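Side-chain contacts in translation initiation factor eif-2b-like protein (Chaetomium thermophilum, PDB 4ZEO), which is the delta subunit of eIF2B, the guanine nucleotide exchange factor of eIF2, and probably acts in translation initiation as part of its regulatory subcomplex: residues 159-162 and 163-167; 239-242 and 243-246; 391-394 and 395-398. One frame throughout, in Å; residues are numbered along the deposited sequence.

Interaction 1. Residues 159-162 and 163-167; sequences VLAV and GQQMA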
loop_
_atom_site.group_PDB
_atom_site.type_symbol
_atom_site.label_atom_id
_atom_site.label_comp_id
_atom_site.label_asym_id
_atom_site.label_seq_id
_atom_site.Cartn_x
_atom_site.Cartn_y
_atom_site.Cartn_z
ATOM N N VAL A 159 -9.402 -14.789 10.091
ATOM C CA VAL A 159 -10.025 -13.588 9.539
ATOM C C VAL A 159 -10.540 -12.661 10.649
ATOM O O VAL A 159 -10.396 -11.447 10.586
ATOM C CB VAL A 159 -11.185 -13.979 8.545
ATOM C CG1 VAL A 159 -12.057 -12.753 8.158
ATOM C CG2 VAL A 159 -10.596 -14.690 7.303
ATOM N N LEU A 160 -11.089 -13.257 11.691
ATOM C CA LEU A 160 -11.604 -12.525 12.828
ATOM C C LEU A 160 -10.501 -11.665 13.488
ATOM O O LEU A 160 -10.696 -10.477 13.762
ATOM C CB LEU A 160 -12.154 -13.523 13.830
ATOM C CG LEU A 160 -13.063 -12.981 14.910
ATOM C CD1 LEU A 160 -14.410 -12.662 14.269
ATOM C CD2 LEU A 160 -13.187 -13.966 16.068
ATOM N N ALA A 161 -9.334 -12.271 13.695
ATOM C CA ALA A 161 -8.192 -11.591 14.288
ATOM C C ALA A 161 -7.703 -10.457 13.390
ATOM O O ALA A 161 -7.425 -9.364 13.874
ATOM C CB ALA A 161 -7.070 -12.570 14.564
ATOM N N VAL A 162 -7.596 -10.709 12.088
ATOM C CA VAL A 162 -7.147 -9.661 11.172
ATOM C C VAL A 162 -8.109 -8.469 11.123
ATOM O O VAL A 162 -7.669 -7.322 11.146
ATOM C CB VAL A 162 -6.928 -10.215 9.749
ATOM C CG1 VAL A 162 -6.857 -9.097 8.721
ATOM C CG2 VAL A 162 -5.682 -11.072 9.712
ATOM N N GLY A 163 -9.413 -8.740 11.066
ATOM C CA GLY A 163 -10.418 -7.691 11.047
ATOM C C GLY A 163 -10.403 -6.861 12.314
ATOM O O GLY A 163 -10.518 -5.627 12.286
ATOM N N GLN A 164 -10.236 -7.537 13.440
ATOM C CA GLN A 164 -10.148 -6.823 14.700
ATOM C C GLN A 164 -8.952 -5.868 14.655
ATOM O O GLN A 164 -9.052 -4.722 15.098
ATOM C CB GLN A 164 -10.030 -7.798 15.863
ATOM C CG GLN A 164 -11.364 -8.416 16.236
ATOM C CD GLN A 164 -11.221 -9.708 16.990
ATOM O OE1 GLN A 164 -10.136 -10.059 17.451
ATOM N NE2 GLN A 164 -12.323 -10.421 17.137
ATOM N N GLN A 165 -7.842 -6.325 14.073
ATOM C CA GLN A 165 -6.661 -5.483 13.925
ATOM C C GLN A 165 -6.936 -4.279 13.038
ATOM O O GLN A 165 -6.451 -3.191 13.308
ATOM C CB GLN A 165 -5.512 -6.297 13.370
ATOM C CG GLN A 165 -5.083 -7.400 14.295
ATOM C CD GLN A 165 -4.102 -8.332 13.648
ATOM O OE1 GLN A 165 -3.295 -7.929 12.812
ATOM N NE2 GLN A 165 -4.179 -9.595 14.012
ATOM N N MET A 166 -7.730 -4.466 11.991
ATOM C CA MET A 166 -8.104 -3.349 11.123
ATOM C C MET A 166 -8.999 -2.326 11.848
ATOM O O MET A 166 -8.733 -1.125 11.818
ATOM C CB MET A 166 -8.801 -3.874 9.862
ATOM C CG MET A 166 -7.887 -4.722 8.982
ATOM S SD MET A 166 -8.638 -5.099 7.393
ATOM C CE MET A 166 -7.430 -6.197 6.682
ATOM N N ALA A 167 -10.025 -2.819 12.536
ATOM C CA ALA A 167 -10.960 -1.977 13.278
ATOM C C ALA A 167 -10.303 -1.316 14.494
ATOM O O ALA A 167 -10.699 -0.232 14.910
ATOM C CB ALA A 167 -12.158 -2.784 13.693
#

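Interaction 2. Residues 239-242 and 243-246; sequences KFDI and NTPE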
loop_
_atom_site.group_PDB
_atom_site.type_symbol
_atom_site.label_atom_id
_atom_site.label_comp_id
_atom_site.label_asym_id
_atom_site.label_seq_id
_atom_site.Cartn_x
_atom_site.Cartn_y
_atom_site.Cartn_z
ATOM N N LYS A 239 -12.065 -20.422 -12.497
ATOM C CA LYS A 239 -11.376 -21.230 -13.526
ATOM C C LYS A 239 -11.545 -22.731 -13.266
ATOM O O LYS A 239 -11.418 -23.547 -14.177
ATOM C CB LYS A 239 -9.887 -20.838 -13.644
ATOM C CG LYS A 239 -9.675 -19.507 -14.428
ATOM C CD LYS A 239 -8.344 -18.783 -14.162
ATOM C CE LYS A 239 -8.595 -17.469 -13.361
ATOM N NZ LYS A 239 -7.560 -16.378 -13.262
ATOM N N PHE A 240 -11.854 -23.073 -12.023
ATOM C CA PHE A 240 -12.169 -24.438 -11.614
ATOM C C PHE A 240 -13.567 -24.898 -12.049
ATOM O O PHE A 240 -14.454 -24.074 -12.301
ATOM C CB PHE A 240 -12.032 -24.531 -10.102
ATOM C CG PHE A 240 -10.646 -24.267 -9.617
ATOM C CD1 PHE A 240 -9.566 -24.771 -10.299
ATOM C CD2 PHE A 240 -10.422 -23.454 -8.526
ATOM C CE1 PHE A 240 -8.290 -24.523 -9.865
ATOM C CE2 PHE A 240 -9.138 -23.201 -8.091
ATOM C CZ PHE A 240 -8.075 -23.729 -8.768
ATOM N N ASP A 241 -13.738 -26.212 -12.177
ATOM C CA ASP A 241 -15.031 -26.806 -12.529
ATOM C C ASP A 241 -15.472 -27.817 -11.467
ATOM O O ASP A 241 -14.704 -28.145 -10.554
ATOM C CB ASP A 241 -14.991 -27.444 -13.930
ATOM C CG ASP A 241 -13.961 -28.554 -14.057
ATOM O OD1 ASP A 241 -13.206 -28.557 -15.053
ATOM O OD2 ASP A 241 -13.904 -29.432 -13.179
ATOM N N ILE A 242 -16.713 -28.288 -11.583
ATOM C CA ILE A 242 -17.249 -29.284 -10.660
ATOM C C ILE A 242 -16.398 -30.565 -10.652
ATOM O O ILE A 242 -16.296 -31.244 -9.632
ATOM C CB ILE A 242 -18.717 -29.603 -10.978
ATOM C CG1 ILE A 242 -19.427 -30.053 -9.710
ATOM C CG2 ILE A 242 -18.863 -30.663 -12.085
ATOM C CD1 ILE A 242 -20.710 -29.311 -9.457
ATOM N N ASN A 243 -15.809 -30.897 -11.797
ATOM C CA ASN A 243 -14.944 -32.062 -11.925
ATOM C C ASN A 243 -13.564 -31.880 -11.305
ATOM O O ASN A 243 -12.851 -32.855 -11.112
ATOM C CB ASN A 243 -14.793 -32.459 -13.390
ATOM C CG ASN A 243 -16.056 -33.065 -13.957
ATOM O OD1 ASN A 243 -17.081 -32.405 -14.078
ATOM N ND2 ASN A 243 -15.984 -34.339 -14.302
ATOM N N THR A 244 -13.148 -30.636 -11.064
ATOM C CA THR A 244 -11.861 -30.391 -10.414
ATOM C C THR A 244 -11.813 -31.037 -9.035
ATOM O O THR A 244 -12.754 -30.894 -8.266
ATOM C CB THR A 244 -11.563 -28.882 -10.238
ATOM O OG1 THR A 244 -11.682 -28.205 -11.494
ATOM C CG2 THR A 244 -10.154 -28.685 -9.697
ATOM N N PRO A 245 -10.741 -31.793 -8.741
ATOM C CA PRO A 245 -10.568 -32.359 -7.399
ATOM C C PRO A 245 -10.155 -31.296 -6.377
ATOM O O PRO A 245 -9.415 -30.374 -6.715
ATOM C CB PRO A 245 -9.476 -33.404 -7.606
ATOM C CG PRO A 245 -8.717 -32.915 -8.784
ATOM C CD PRO A 245 -9.748 -32.321 -9.690
ATOM N N GLU A 246 -10.622 -31.454 -5.141
ATOM C CA GLU A 246 -10.472 -30.441 -4.107
ATOM C C GLU A 246 -9.032 -30.182 -3.673
ATOM O O GLU A 246 -8.585 -29.042 -3.658
ATOM C CB GLU A 246 -11.303 -30.837 -2.885
ATOM C CG GLU A 246 -10.916 -30.112 -1.613
ATOM C CD GLU A 246 -11.596 -30.680 -0.378
ATOM O OE1 GLU A 246 -12.836 -30.602 -0.286
ATOM O OE2 GLU A 246 -10.886 -31.207 0.504
#

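Interaction 3. Residues 391-394 and 395-398; sequences LCET and INFD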
loop_
_atom_site.group_PDB
_atom_site.type_symbol
_atom_site.label_atom_id
_atom_site.label_comp_id
_atom_site.label_asym_id
_atom_site.label_seq_id
_atom_site.Cartn_x
_atom_site.Cartn_y
_atom_site.Cartn_z
ATOM N N LEU A 391 5.233 7.087 -5.194
ATOM C CA LEU A 391 5.614 5.667 -5.144
ATOM C C LEU A 391 4.426 4.823 -4.717
ATOM O O LEU A 391 3.830 5.064 -3.659
ATOM C CB LEU A 391 6.761 5.449 -4.177
ATOM C CG LEU A 391 7.968 6.384 -4.316
ATOM C CD1 LEU A 391 9.009 6.128 -3.212
ATOM C CD2 LEU A 391 8.588 6.229 -5.706
ATOM N N CYS A 392 4.049 3.856 -5.548
ATOM C CA CYS A 392 2.860 3.073 -5.248
ATOM C C CYS A 392 2.818 1.721 -5.986
ATOM O O CYS A 392 3.147 1.635 -7.170
ATOM C CB CYS A 392 1.627 3.935 -5.592
ATOM S SG CYS A 392 0.039 3.330 -5.044
ATOM N N GLU A 393 2.337 0.693 -5.300
ATOM C CA GLU A 393 2.201 -0.639 -5.889
ATOM C C GLU A 393 0.990 -0.627 -6.816
ATOM O O GLU A 393 0.007 0.048 -6.537
ATOM C CB GLU A 393 2.039 -1.713 -4.793
ATOM C CG GLU A 393 3.206 -1.788 -3.820
ATOM C CD GLU A 393 3.082 -0.844 -2.596
ATOM O OE1 GLU A 393 2.289 0.140 -2.620
ATOM O OE2 GLU A 393 3.786 -1.102 -1.594
ATOM N N THR A 394 1.045 -1.412 -7.883
ATOM C CA THR A 394 -0.027 -1.436 -8.875
ATOM C C THR A 394 -1.340 -1.905 -8.273
ATOM O O THR A 394 -2.403 -1.488 -8.720
ATOM C CB THR A 394 0.310 -2.356 -10.084
ATOM O OG1 THR A 394 0.540 -3.693 -9.632
ATOM C CG2 THR A 394 1.517 -1.867 -10.800
ATOM N N ILE A 395 -1.257 -2.767 -7.262
ATOM C CA ILE A 395 -2.439 -3.362 -6.605
ATOM C C ILE A 395 -3.303 -2.281 -5.892
ATOM O O ILE A 395 -4.476 -2.489 -5.616
ATOM C CB ILE A 395 -2.001 -4.475 -5.581
ATOM C CG1 ILE A 395 -3.162 -5.376 -5.163
ATOM C CG2 ILE A 395 -1.351 -3.874 -4.330
ATOM C CD1 ILE A 395 -3.513 -6.447 -6.127
ATOM N N ASN A 396 -2.695 -1.130 -5.621
ATOM C CA ASN A 396 -3.363 0.008 -5.007
ATOM C C ASN A 396 -4.135 0.877 -6.030
ATOM O O ASN A 396 -4.865 1.778 -5.640
ATOM C CB ASN A 396 -2.343 0.878 -4.251
ATOM C CG ASN A 396 -1.842 0.230 -2.957
ATOM O OD1 ASN A 396 -2.625 -0.301 -2.175
ATOM N ND2 ASN A 396 -0.536 0.259 -2.743
ATOM N N PHE A 397 -3.933 0.634 -7.322
ATOM C CA PHE A 397 -4.662 1.357 -8.364
ATOM C C PHE A 397 -6.093 0.894 -8.492
ATOM O O PHE A 397 -6.408 -0.287 -8.320
ATOM C CB PHE A 397 -3.991 1.209 -9.731
ATOM C CG PHE A 397 -2.753 2.037 -9.897
ATOM C CD1 PHE A 397 -1.678 1.867 -9.038
ATOM C CD2 PHE A 397 -2.631 2.928 -10.947
ATOM C CE1 PHE A 397 -0.522 2.605 -9.186
ATOM C CE2 PHE A 397 -1.477 3.671 -11.117
ATOM C CZ PHE A 397 -0.414 3.509 -10.230
ATOM N N ASP A 398 -6.970 1.836 -8.787
ATOM C CA ASP A 398 -8.333 1.496 -9.128
ATOM C C ASP A 398 -8.309 1.182 -10.612
ATOM O O ASP A 398 -8.215 2.076 -11.430
ATOM C CB ASP A 398 -9.283 2.647 -8.815
ATOM C CG ASP A 398 -10.734 2.274 -9.008
ATOM O OD1 ASP A 398 -11.551 3.179 -9.259
ATOM O OD2 ASP A 398 -11.059 1.076 -8.896
#

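Interaction 1. Residues 159-162 and 163-167
V162 and M166 lie side by side one helical turn apart, pointing the same way. The methionine reaches back along the helix with an extended chain. Its terminal methyl meets one branch of the valine, with M166 CE 3.6 Å from V162 CG1. The valine torsion explains which branch is used. CG1 stands opposite the backbone N (chi1 164°), beside the carbonyl carbon, which brings CG1, rather than CG2, to M166 CE. Both side chains are buried, and this is the apolar contact of the pair of segments.

L160 and Q164 meet differently. Their side chains run at a slant to each other. The amide nitrogen of the glutamine comes up to the leucine branch point, with Q164 NE2 3.5 Å from L160 CG. The aliphatic part of Q164 passes the backbone of the turn before, and its CG is 3.3 Å from L160 O. The extended chain of Q165 runs past the carbonyl of A161 in its turn. Q165 CG lies 3.1 Å from A161 O, and Q165 NE2 is 3.3 Å from the same A161 O.

The backbone is regular alpha helix. G163, Q164, Q165 and M166 each give their N-H to the carbonyl four residues earlier. The bond from G163 N to V159 O, at 2.9 Å, is nearly straight (167° at the hydrogen).

The segments form most of helix 157-168. Its V159 and M166 side packs on helix 174-191, through A184, V188, R177 and T181. V159 and Q164 also touch Y215 of helix 200-219, so this short helix rests against two longer ones, with its Q164 and A167 positions exposed.

Interaction 2. Residues 239-242 and 243-246
D241 and T244 hold each other across a type I beta turn. The threonine hydroxyl does the main work. With OG1 opposite its own carbonyl carbon and beside its backbone N (chi1 -53°), it turns back to the start of the turn. There it accepts the N-H of D241, at 2.9 Å from D241 N to T244 OG1 and with a nearly straight 168° at the hydrogen. The same rotamer puts the methyl on another side. T244 CG2 approaches the ring of F240 obliquely, 4.0 Å from F240 CD1.

The turn is closed by its backbone bond. T244 N donates to D241 O at 3.0 Å, from well above the carbonyl plane. The aspartate side chain takes the position between its own N and carbonyl carbon (chi1 60°). This swings the carboxylate over the turn, where D241 OD2 makes a weak, strongly bent bond with T244 N, too short to be read closely at this resolution. OD2 also lies 2.8 Å from N243 N.

A valine in place of T244 would probably leave the N-H of D241 without its acceptor and free the start of the turn to move.

The turn links helix 224-239 to helix 246-277, with P245 at the N-cap position of the second. The side chains of F240 and T244 both touch A249 of that helix. The chemistry is that of a polar surface turn with an apolar flank. The D241 N-H is met by the threonine hydroxyl, and the T244 N-H by the carbonyl of D241.

Interaction 3. Residues 391-394 and 395-398
The sulfur of C392 sits beside the aromatic ring of F397, an oblique sulfur-aromatic contact and the unusual element of this turn. C392 SG lies 5.3 Å from the ring centroid, 59° off the ring normal, and 4.2 Å from the ring atom F397 CE1. It also rests on the asparagine, 3.5 Å from N396 CB. The cysteine torsion directs it there: SG stands opposite the backbone N (chi1 -169°), from a CB that points toward residues 395-398.

The ring has a second neighbour. The carbonyl oxygen of E393 comes to its edge, in the ring plane, with E393 O 3.5 Å from F397 CD1. That oxygen also accepts the N-H of N396, at 3.1 Å from N396 N. One residue on, F397 N donates to T394 O at 3.0 Å. In both bonds the donor stands above the carbonyl plane. These two successive bonds, each spanning three residues, make a short 3-10 turn.

E393 and N396 lie side by side and point the same way, their carboxylate and amide planes 76° apart. Their polar ends are claimed elsewhere. E393 OE2 forms a salt bridge with R293, and N396 OD1 bonds to the hydroxyl of S174. T394 OG1 bonds to E440 and R264. The charge of E393 is therefore probably balanced by R293, and the segment is tied at once to helices 293-304, 174-191 and 246-277.

The turn follows strand 387-391 and lies against the N-terminal helices, where I395 packs on I175 and L178. The strand belongs to a six-stranded parallel sheet of order 3-2-1-4-5-6. That order is characteristic of a Rossmann-like fold, in keeping with the family's clan.

In the fold
Interaction 3 is buried, and its centre lies about 7 Å from the centre of the chain. Interaction 1 is partly buried, and interaction 2 is a surface turn whose centre is about 33 Å from that of the chain. None touches another; the nearest atoms of interactions 1 and 3 are about 12 Å apart. Yet they share elements. Helix 174-191 packs on both 159-167 and 391-398, helix 246-277 borders both interactions 2 and 3, and helix 200-219 meets interactions 1 and 2. The chemistry follows the place. Interaction 1 combines helix bonds with apolar contact, interaction 2 pairs a threonine hydroxyl with a backbone N-H inside its own turn, and interaction 3 sends its polar ends to distant parts of the chain.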